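Local structure of alpha-glucosidase ([Eubacterium] rectale, 6PNR) at residues L600-Y605 with H610-Y615; A646-N651 with D656-I661. The protein probably hydrolyses alpha-glycosides of the sulfonated sugar sulfoquinovose, as a retaining-type glycosidase of family GH31, and binds an aza-sugar inhibitor that mimics this sugar. All coordinates share one frame; numbering follows the deposited sequence.

Contact 1 of 2, residues L600-Y605 with H610-Y615; sequences LIAPVY and HEWDVY. With SO4 (sulfate ion), chain G.
Trp-612 reaches from its strand to the chain that leaves strand 599-601, and one face of its indole packs against the backbone of Val-604. The Val-604 CA stands 3.9 Å from the centroid of the six-membered ring, only 6° off the ring normal, a CH-pi contact over the face. Beside it, the Val-604 CG2 methyl packs over the CG-CD2 bond of the indole, 3.8 Å from Trp-612 CD2. The far edge of the indole meets Tyr-605 as a T-shaped pair, planes at 80°: Trp-612 CH2 points at the middle of the phenol face, and CZ2 comes within 3.5 Å of Tyr-605 CE2. With CG anti to the backbone N (chi1 -165°), the indole swings off its strand toward both residues. Its polar edge is served by a water, which accepts from Trp-612 NE1 at 3.0 Å and donates to Pro-603 O at 2.7 Å. Toward the other end Val-614 CG2 meets Ala-602 CB at 4.1 Å, and its CG1 touches Leu-600 CD2, so that small aliphatic groups pack between strand 611-616 and the end of strand 599-601, which belong to different sheets. Further out, Tyr-605 packs on Leu-469 and Ala-470 of helix 469-481, while Tyr-615 OH hydrogen-bonds to Asp-583. At the opposite end a sulfate, probably from the crystallisation liquor, takes the backbone N-H groups of His-610 and Glu-611 through its O3. No direct hydrogen bond joins the segments; tryptophan suits the place by offering a broad apolar face, an edge for the tyrosine and one N-H for the water.

Contact 2 of 2, residues A646-N651 with D656-I661; sequences AFYRKN and DIFEEI
Phe-658 presses its CB and its ring atom CD2 onto the ring of Tyr-648, the close-packed heart of the contact. Its CB sits 3.7 Å from the tyrosine centroid, 19° off the normal, a CH-pi contact over the face, and Phe-658 CD2 lies 3.4 Å from Tyr-648 CG. The two rings are inclined by 37°, and the side chains run antiparallel alongside one another. In Tyr-648 a chi1 of 63° brings the ring toward the helix, and a chi2 of 91° turns its face to Phe-658. Here the C-terminal helix 655-665 folds back on strand 646-649 of the antiparallel sheet in the C-terminal domain, and the phenylalanine fills the seam, backed by Tyr-557 and Leu-554 of helix 538-568 and by Met-599. The solvent side is looser: Glu-659, exposed and extended, offers just its CG to Tyr-648 OH, at 3.8 Å, a place where a long charged chain can keep its carboxylate toward water. The phenol oxygen makes a weak hydrogen bond with Arg-662, one turn along the helix. Were the ring of Tyr-648 removed, as with an alanine here, Phe-658 would probably lose the face it packs on, and Arg-662 its weak partner.

Overall arrangement
The centres of the two contacts are about 17 Å apart, both to one side of the middle of the molecule, and contact 1 is complete before the chain reaches contact 2. They share one antiparallel sheet, in which strands 599-601 and 646-649 are neighbours, with Leu-600 N probably hydrogen-bonded to Phe-647 O. The side chain of Val-614 adds a second link by touching Phe-647, and Ile-601 packs on Ala-646. In this C-terminal part of the GH31 enzyme, one sheet thus carries the separate strand pair 611-616 and 633-638 by way of contact 1, and the last helix, 655-665, by way of contact 2.

Contact 1 of 2, residues L600-Y605 with H610-Y615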
ATOM      1  N   LEU A 600       8.293 -38.515  -3.967  1.00 28.11           N
ATOM      2  CA  LEU A 600       8.453 -37.187  -3.397  1.00 31.52           C
ATOM      3  C   LEU A 600       9.305 -36.365  -4.352  1.00 30.58           C
ATOM      4  O   LEU A 600      10.381 -36.806  -4.766  1.00 32.64           O
ATOM      5  CB  LEU A 600       9.093 -37.225  -2.007  1.00 30.14           C
ATOM      6  CG  LEU A 600       9.058 -35.857  -1.310  1.00 32.29           C
ATOM      7  CD1 LEU A 600       8.857 -36.044   0.178  1.00 31.06           C
ATOM      8  CD2 LEU A 600      10.340 -35.026  -1.565  1.00 34.71           C
ATOM      9  N   ILE A 601       8.808 -35.187  -4.714  1.00 30.18           N
ATOM     10  CA  ILE A 601       9.497 -34.281  -5.625  1.00 31.91           C
ATOM     11  C   ILE A 601       9.788 -32.996  -4.873  1.00 26.75           C
ATOM     12  O   ILE A 601       8.889 -32.429  -4.242  1.00 26.47           O
ATOM     13  CB  ILE A 601       8.666 -33.986  -6.887  1.00 30.12           C
ATOM     14  CG1 ILE A 601       8.024 -35.279  -7.433  1.00 27.65           C
ATOM     15  CG2 ILE A 601       9.548 -33.293  -7.933  1.00 32.77           C
ATOM     16  CD1 ILE A 601       9.042 -36.377  -7.832  1.00 28.15           C
ATOM     17  N   ALA A 602      11.041 -32.548  -4.942  1.00 29.52           N
ATOM     18  CA  ALA A 602      11.497 -31.306  -4.308  1.00 28.73           C
ATOM     19  C   ALA A 602      12.265 -30.507  -5.350  1.00 31.46           C
ATOM     20  O   ALA A 602      13.497 -30.585  -5.419  1.00 33.24           O
ATOM     21  CB  ALA A 602      12.373 -31.597  -3.091  1.00 27.24           C
ATOM     22  N   PRO A 603      11.571 -29.741  -6.192  1.00 34.45           N
ATOM     23  CA  PRO A 603      12.248 -29.094  -7.327  1.00 26.46           C
ATOM     24  C   PRO A 603      13.268 -28.049  -6.894  1.00 28.11           C
ATOM     25  O   PRO A 603      13.043 -27.276  -5.961  1.00 28.81           O
ATOM     26  CB  PRO A 603      11.093 -28.451  -8.107  1.00 28.96           C
ATOM     27  CG  PRO A 603       9.899 -29.294  -7.748  1.00 29.95           C
ATOM     28  CD  PRO A 603      10.109 -29.626  -6.286  1.00 30.05           C
ATOM     29  N   VAL A 604      14.406 -28.032  -7.591  1.00 28.85           N
ATOM     30  CA  VAL A 604      15.336 -26.914  -7.479  1.00 29.16           C
ATOM     31  C   VAL A 604      14.667 -25.682  -8.067  1.00 28.83           C
ATOM     32  O   VAL A 604      14.327 -25.655  -9.253  1.00 30.87           O
ATOM     33  CB  VAL A 604      16.660 -27.220  -8.192  1.00 30.32           C
ATOM     34  CG1 VAL A 604      17.570 -25.971  -8.204  1.00 31.31           C
ATOM     35  CG2 VAL A 604      17.357 -28.415  -7.523  1.00 27.75           C
ATOM     36  N   TYR A 605      14.458 -24.662  -7.238  1.00 26.28           N
ATOM     37  CA  TYR A 605      13.819 -23.446  -7.706  1.00 25.27           C
ATOM     38  C   TYR A 605      14.747 -22.237  -7.617  1.00 31.47           C
ATOM     39  O   TYR A 605      14.272 -21.101  -7.664  1.00 27.62           O
ATOM     40  CB  TYR A 605      12.513 -23.195  -6.943  1.00 29.18           C
ATOM     41  CG  TYR A 605      12.629 -23.026  -5.431  1.00 28.86           C
ATOM     42  CD1 TYR A 605      13.118 -21.843  -4.874  1.00 29.52           C
ATOM     43  CD2 TYR A 605      12.211 -24.038  -4.562  1.00 29.69           C
ATOM     44  CE1 TYR A 605      13.210 -21.673  -3.489  1.00 30.49           C
ATOM     45  CE2 TYR A 605      12.293 -23.878  -3.173  1.00 27.82           C
ATOM     46  CZ  TYR A 605      12.798 -22.698  -2.650  1.00 28.37           C
ATOM     47  OH  TYR A 605      12.872 -22.538  -1.285  1.00 30.37           O
ATOM     48  N   HIS A 610      23.986 -26.915  -7.394  1.00 39.20           N
ATOM     49  CA  HIS A 610      24.509 -28.239  -7.688  1.00 42.09           C
ATOM     50  C   HIS A 610      24.072 -29.277  -6.671  1.00 38.76           C
ATOM     51  O   HIS A 610      24.248 -30.475  -6.916  1.00 35.77           O
ATOM     52  CB  HIS A 610      26.043 -28.201  -7.766  1.00 44.42           C
ATOM     53  CG  HIS A 610      26.557 -27.183  -8.733  1.00 42.57           C
ATOM     54  ND1 HIS A 610      26.864 -27.487 -10.042  1.00 38.98           N
ATOM     55  CD2 HIS A 610      26.773 -25.853  -8.595  1.00 50.23           C
ATOM     56  CE1 HIS A 610      27.265 -26.392 -10.663  1.00 44.59           C
ATOM     57  NE2 HIS A 610      27.219 -25.387  -9.808  1.00 40.51           N
ATOM     58  N   GLU A 611      23.509 -28.856  -5.546  1.00 38.45           N
ATOM     59  CA  GLU A 611      22.941 -29.769  -4.573  1.00 39.65           C
ATOM     60  C   GLU A 611      21.664 -29.132  -4.045  1.00 36.14           C
ATOM     61  O   GLU A 611      21.402 -27.952  -4.278  1.00 40.99           O
ATOM     62  CB  GLU A 611      23.939 -30.079  -3.450  1.00 44.50           C
ATOM     63  CG  GLU A 611      24.113 -28.961  -2.449  1.00 51.37           C
ATOM     64  CD  GLU A 611      25.340 -29.140  -1.572  1.00 65.38           C
ATOM     65  OE1 GLU A 611      26.258 -29.881  -1.983  1.00 74.58           O
ATOM     66  OE2 GLU A 611      25.389 -28.539  -0.474  1.00 70.80           O
ATOM     67  N   TRP A 612      20.848 -29.922  -3.351  1.00 35.70           N
ATOM     68  CA  TRP A 612      19.556 -29.418  -2.893  1.00 38.89           C
ATOM     69  C   TRP A 612      19.207 -30.067  -1.559  1.00 34.69           C
ATOM     70  O   TRP A 612      19.383 -31.276  -1.399  1.00 36.27           O
ATOM     71  CB  TRP A 612      18.458 -29.683  -3.939  1.00 29.18           C
ATOM     72  CG  TRP A 612      17.184 -28.887  -3.708  1.00 33.32           C
ATOM     73  CD1 TRP A 612      15.957 -29.378  -3.341  1.00 33.92           C
ATOM     74  CD2 TRP A 612      17.023 -27.465  -3.831  1.00 34.84           C
ATOM     75  NE1 TRP A 612      15.048 -28.347  -3.222  1.00 33.68           N
ATOM     76  CE2 TRP A 612      15.676 -27.165  -3.520  1.00 30.57           C
ATOM     77  CE3 TRP A 612      17.885 -26.418  -4.183  1.00 32.34           C
ATOM     78  CZ2 TRP A 612      15.174 -25.861  -3.545  1.00 29.21           C
ATOM     79  CZ3 TRP A 612      17.388 -25.121  -4.203  1.00 33.94           C
ATOM     80  CH2 TRP A 612      16.045 -24.853  -3.884  1.00 34.99           C
ATOM     81  N   ASP A 613      18.752 -29.251  -0.603  1.00 35.64           N
ATOM     82  CA  ASP A 613      18.290 -29.749   0.688  1.00 35.79           C
ATOM     83  C   ASP A 613      16.865 -30.267   0.556  1.00 37.84           C
ATOM     84  O   ASP A 613      16.007 -29.594  -0.022  1.00 34.41           O
ATOM     85  CB  ASP A 613      18.334 -28.643   1.750  1.00 38.71           C
ATOM     86  CG  ASP A 613      19.749 -28.165   2.052  1.00 53.41           C
ATOM     87  OD1 ASP A 613      20.700 -28.973   1.945  1.00 56.53           O
ATOM     88  OD2 ASP A 613      19.909 -26.975   2.405  1.00 66.03           O
ATOM     89  N   VAL A 614      16.603 -31.452   1.106  1.00 36.16           N
ATOM     90  CA  VAL A 614      15.298 -32.097   1.003  1.00 32.56           C
ATOM     91  C   VAL A 614      14.880 -32.560   2.388  1.00 40.35           C
ATOM     92  O   VAL A 614      15.698 -33.097   3.142  1.00 43.04           O
ATOM     93  CB  VAL A 614      15.338 -33.298   0.031  1.00 32.13           C
ATOM     94  CG1 VAL A 614      13.971 -33.976  -0.067  1.00 31.04           C
ATOM     95  CG2 VAL A 614      15.855 -32.871  -1.344  1.00 31.93           C
ATOM     96  N   TYR A 615      13.612 -32.361   2.728  1.00 35.94           N
ATOM     97  CA  TYR A 615      13.032 -33.015   3.889  1.00 35.26           C
ATOM     98  C   TYR A 615      12.201 -34.204   3.422  1.00 38.48           C
ATOM     99  O   TYR A 615      11.238 -34.033   2.669  1.00 36.64           O
ATOM    100  CB  TYR A 615      12.166 -32.072   4.722  1.00 31.21           C
ATOM    101  CG  TYR A 615      11.453 -32.846   5.813  1.00 40.69           C
ATOM    102  CD1 TYR A 615      12.100 -33.145   7.007  1.00 43.83           C
ATOM    103  CD2 TYR A 615      10.155 -33.320   5.635  1.00 39.18           C
ATOM    104  CE1 TYR A 615      11.472 -33.874   8.003  1.00 42.06           C
ATOM    105  CE2 TYR A 615       9.515 -34.057   6.629  1.00 41.79           C
ATOM    106  CZ  TYR A 615      10.184 -34.325   7.812  1.00 48.08           C
ATOM    107  OH  TYR A 615       9.573 -35.050   8.811  1.00 45.82           O
TER
HETATM  108  S   SO4 G 705      25.512 -25.640  -4.144  1.00 70.99           S
HETATM  109  O1  SO4 G 705      25.370 -26.107  -2.762  1.00 71.31           O
HETATM  110  O2  SO4 G 705      25.244 -24.196  -4.176  1.00 65.99           O
HETATM  111  O3  SO4 G 705      24.547 -26.320  -5.001  1.00 54.79           O
HETATM  112  O4  SO4 G 705      26.862 -25.947  -4.629  1.00 70.14           O
HETATM  113  O   HOH W   1      12.072 -27.837  -3.545  1.00 31.04           O

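Contact 2 of 2, residues A646-N651 with D656-I661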
ATOM      1  N   ALA A 646      14.291 -36.178  -6.653  1.00 30.48           N
ATOM      2  CA  ALA A 646      13.104 -37.017  -6.734  1.00 30.14           C
ATOM      3  C   ALA A 646      13.385 -38.350  -6.062  1.00 35.70           C
ATOM      4  O   ALA A 646      14.460 -38.929  -6.238  1.00 34.48           O
ATOM      5  CB  ALA A 646      12.677 -37.243  -8.183  1.00 29.23           C
ATOM      6  N   PHE A 647      12.409 -38.827  -5.295  1.00 32.65           N
ATOM      7  CA  PHE A 647      12.542 -40.040  -4.499  1.00 35.00           C
ATOM      8  C   PHE A 647      11.273 -40.858  -4.671  1.00 35.87           C
ATOM      9  O   PHE A 647      10.190 -40.300  -4.862  1.00 33.14           O
ATOM     10  CB  PHE A 647      12.766 -39.706  -3.010  1.00 33.39           C
ATOM     11  CG  PHE A 647      13.884 -38.718  -2.776  1.00 35.74           C
ATOM     12  CD1 PHE A 647      13.698 -37.360  -3.026  1.00 32.74           C
ATOM     13  CD2 PHE A 647      15.118 -39.144  -2.317  1.00 35.86           C
ATOM     14  CE1 PHE A 647      14.723 -36.454  -2.842  1.00 33.52           C
ATOM     15  CE2 PHE A 647      16.149 -38.239  -2.116  1.00 38.88           C
ATOM     16  CZ  PHE A 647      15.950 -36.886  -2.381  1.00 35.16           C
ATOM     17  N   TYR A 648      11.409 -42.181  -4.615  1.00 36.31           N
ATOM     18  CA  TYR A 648      10.242 -43.048  -4.624  1.00 36.72           C
ATOM     19  C   TYR A 648      10.281 -43.994  -3.428  1.00 40.97           C
ATOM     20  O   TYR A 648      11.344 -44.293  -2.877  1.00 37.03           O
ATOM     21  CB  TYR A 648      10.114 -43.851  -5.941  1.00 33.72           C
ATOM     22  CG  TYR A 648      11.229 -44.822  -6.236  1.00 41.30           C
ATOM     23  CD1 TYR A 648      11.166 -46.152  -5.813  1.00 42.63           C
ATOM     24  CD2 TYR A 648      12.337 -44.421  -6.970  1.00 37.49           C
ATOM     25  CE1 TYR A 648      12.202 -47.042  -6.102  1.00 39.52           C
ATOM     26  CE2 TYR A 648      13.357 -45.288  -7.261  1.00 40.47           C
ATOM     27  CZ  TYR A 648      13.291 -46.597  -6.831  1.00 45.01           C
ATOM     28  OH  TYR A 648      14.331 -47.441  -7.139  1.00 45.88           O
ATOM     29  N   ARG A 649       9.094 -44.446  -3.027  1.00 34.08           N
ATOM     30  CA  ARG A 649       8.969 -45.427  -1.955  1.00 41.83           C
ATOM     31  C   ARG A 649       9.560 -46.765  -2.383  1.00 34.43           C
ATOM     32  O   ARG A 649       9.226 -47.286  -3.452  1.00 37.23           O
ATOM     33  CB  ARG A 649       7.502 -45.605  -1.575  1.00 40.49           C
ATOM     34  CG  ARG A 649       6.860 -44.380  -0.949  1.00 37.01           C
ATOM     35  CD  ARG A 649       5.396 -44.662  -0.589  1.00 37.31           C
ATOM     36  NE  ARG A 649       5.250 -45.922   0.129  1.00 55.63           N
ATOM     37  CZ  ARG A 649       4.653 -47.007  -0.364  1.00 53.73           C
ATOM     38  NH1 ARG A 649       4.116 -46.991  -1.582  1.00 51.57           N
ATOM     39  NH2 ARG A 649       4.587 -48.109   0.372  1.00 61.77           N
ATOM     40  N   LYS A 650      10.441 -47.321  -1.543  1.00 38.68           N
ATOM     41  CA  LYS A 650      11.113 -48.576  -1.886  1.00 43.52           C
ATOM     42  C   LYS A 650      10.119 -49.682  -2.224  1.00 44.01           C
ATOM     43  O   LYS A 650      10.354 -50.481  -3.139  1.00 39.49           O
ATOM     44  CB  LYS A 650      12.018 -49.022  -0.739  1.00 47.46           C
ATOM     45  CG  LYS A 650      12.736 -50.347  -0.995  1.00 50.25           C
ATOM     46  CD  LYS A 650      13.700 -50.665   0.141  1.00 56.48           C
ATOM     47  CE  LYS A 650      14.597 -51.859  -0.192  1.00 58.46           C
ATOM     48  NZ  LYS A 650      15.622 -52.093   0.875  1.00 60.66           N
ATOM     49  N   ASN A 651       8.992 -49.733  -1.517  1.00 42.32           N
ATOM     50  CA  ASN A 651       8.006 -50.785  -1.708  1.00 47.55           C
ATOM     51  C   ASN A 651       6.935 -50.417  -2.726  1.00 51.87           C
ATOM     52  O   ASN A 651       5.871 -51.047  -2.739  1.00 43.55           O
ATOM     53  CB  ASN A 651       7.365 -51.141  -0.369  1.00 54.89           C
ATOM     54  CG  ASN A 651       8.386 -51.622   0.643  1.00 68.69           C
ATOM     55  OD1 ASN A 651       9.325 -52.346   0.293  1.00 65.92           O
ATOM     56  ND2 ASN A 651       8.225 -51.205   1.900  1.00 70.86           N
ATOM     57  N   ASP A 656       9.802 -50.984 -10.515  1.00 38.11           N
ATOM     58  CA  ASP A 656      10.477 -51.477 -11.713  1.00 45.30           C
ATOM     59  C   ASP A 656      10.618 -50.374 -12.763  1.00 43.35           C
ATOM     60  O   ASP A 656      11.649 -50.286 -13.445  1.00 43.30           O
ATOM     61  CB  ASP A 656       9.718 -52.676 -12.281  1.00 39.63           C
ATOM     62  CG  ASP A 656       8.261 -52.354 -12.602  1.00 54.36           C
ATOM     63  OD1 ASP A 656       7.631 -51.597 -11.825  1.00 55.19           O
ATOM     64  OD2 ASP A 656       7.748 -52.848 -13.633  1.00 59.86           O
ATOM     65  N   ILE A 657       9.589 -49.539 -12.919  1.00 37.32           N
ATOM     66  CA  ILE A 657       9.678 -48.399 -13.829  1.00 38.70           C
ATOM     67  C   ILE A 657      10.759 -47.437 -13.361  1.00 39.91           C
ATOM     68  O   ILE A 657      11.591 -46.969 -14.148  1.00 39.65           O
ATOM     69  CB  ILE A 657       8.320 -47.679 -13.926  1.00 43.00           C
ATOM     70  CG1 ILE A 657       7.278 -48.552 -14.618  1.00 43.29           C
ATOM     71  CG2 ILE A 657       8.487 -46.341 -14.623  1.00 40.75           C
ATOM     72  CD1 ILE A 657       7.690 -49.014 -15.980  1.00 52.56           C
ATOM     73  N   PHE A 658      10.737 -47.096 -12.072  1.00 34.46           N
ATOM     74  CA  PHE A 658      11.712 -46.151 -11.550  1.00 32.64           C
ATOM     75  C   PHE A 658      13.136 -46.678 -11.695  1.00 41.60           C
ATOM     76  O   PHE A 658      14.068 -45.894 -11.924  1.00 37.18           O
ATOM     77  CB  PHE A 658      11.381 -45.838 -10.097  1.00 33.75           C
ATOM     78  CG  PHE A 658       9.979 -45.316  -9.898  1.00 39.91           C
ATOM     79  CD1 PHE A 658       9.406 -44.445 -10.822  1.00 38.07           C
ATOM     80  CD2 PHE A 658       9.232 -45.702  -8.793  1.00 36.67           C
ATOM     81  CE1 PHE A 658       8.125 -43.966 -10.637  1.00 33.20           C
ATOM     82  CE2 PHE A 658       7.954 -45.224  -8.601  1.00 39.23           C
ATOM     83  CZ  PHE A 658       7.398 -44.356  -9.527  1.00 37.38           C
ATOM     84  N   GLU A 659      13.327 -47.996 -11.583  1.00 37.09           N
ATOM     85  CA  GLU A 659      14.660 -48.560 -11.777  1.00 40.83           C
ATOM     86  C   GLU A 659      15.096 -48.473 -13.233  1.00 36.38           C
ATOM     87  O   GLU A 659      16.280 -48.261 -13.514  1.00 39.21           O
ATOM     88  CB  GLU A 659      14.698 -50.013 -11.305  1.00 40.45           C
ATOM     89  CG  GLU A 659      14.697 -50.162  -9.794  1.00 45.11           C
ATOM     90  CD  GLU A 659      14.594 -51.620  -9.348  1.00 58.28           C
ATOM     91  OE1 GLU A 659      14.782 -52.532 -10.190  1.00 56.18           O
ATOM     92  OE2 GLU A 659      14.318 -51.843  -8.149  1.00 54.60           O
ATOM     93  N   GLU A 660      14.165 -48.664 -14.173  1.00 33.03           N
ATOM     94  CA  GLU A 660      14.508 -48.501 -15.580  1.00 34.61           C
ATOM     95  C   GLU A 660      14.937 -47.068 -15.870  1.00 41.70           C
ATOM     96  O   GLU A 660      15.861 -46.837 -16.659  1.00 37.97           O
ATOM     97  CB  GLU A 660      13.329 -48.882 -16.472  1.00 42.47           C
ATOM     98  CG  GLU A 660      12.933 -50.333 -16.411  1.00 50.61           C
ATOM     99  CD  GLU A 660      11.742 -50.642 -17.302  1.00 64.37           C
ATOM    100  OE1 GLU A 660      11.268 -49.719 -18.001  1.00 60.54           O
ATOM    101  OE2 GLU A 660      11.283 -51.806 -17.305  1.00 71.11           O
ATOM    102  N   ILE A 661      14.285 -46.093 -15.229  1.00 34.81           N
ATOM    103  CA  ILE A 661      14.671 -44.692 -15.409  1.00 36.10           C
ATOM    104  C   ILE A 661      16.084 -44.456 -14.882  1.00 32.70           C
ATOM    105  O   ILE A 661      16.910 -43.820 -15.545  1.00 38.72           O
ATOM    106  CB  ILE A 661      13.650 -43.761 -14.728  1.00 36.14           C
ATOM    107  CG1 ILE A 661      12.279 -43.882 -15.417  1.00 32.09           C
ATOM    108  CG2 ILE A 661      14.167 -42.310 -14.697  1.00 34.61           C
ATOM    109  CD1 ILE A 661      11.157 -43.219 -14.643  1.00 33.82           C
TER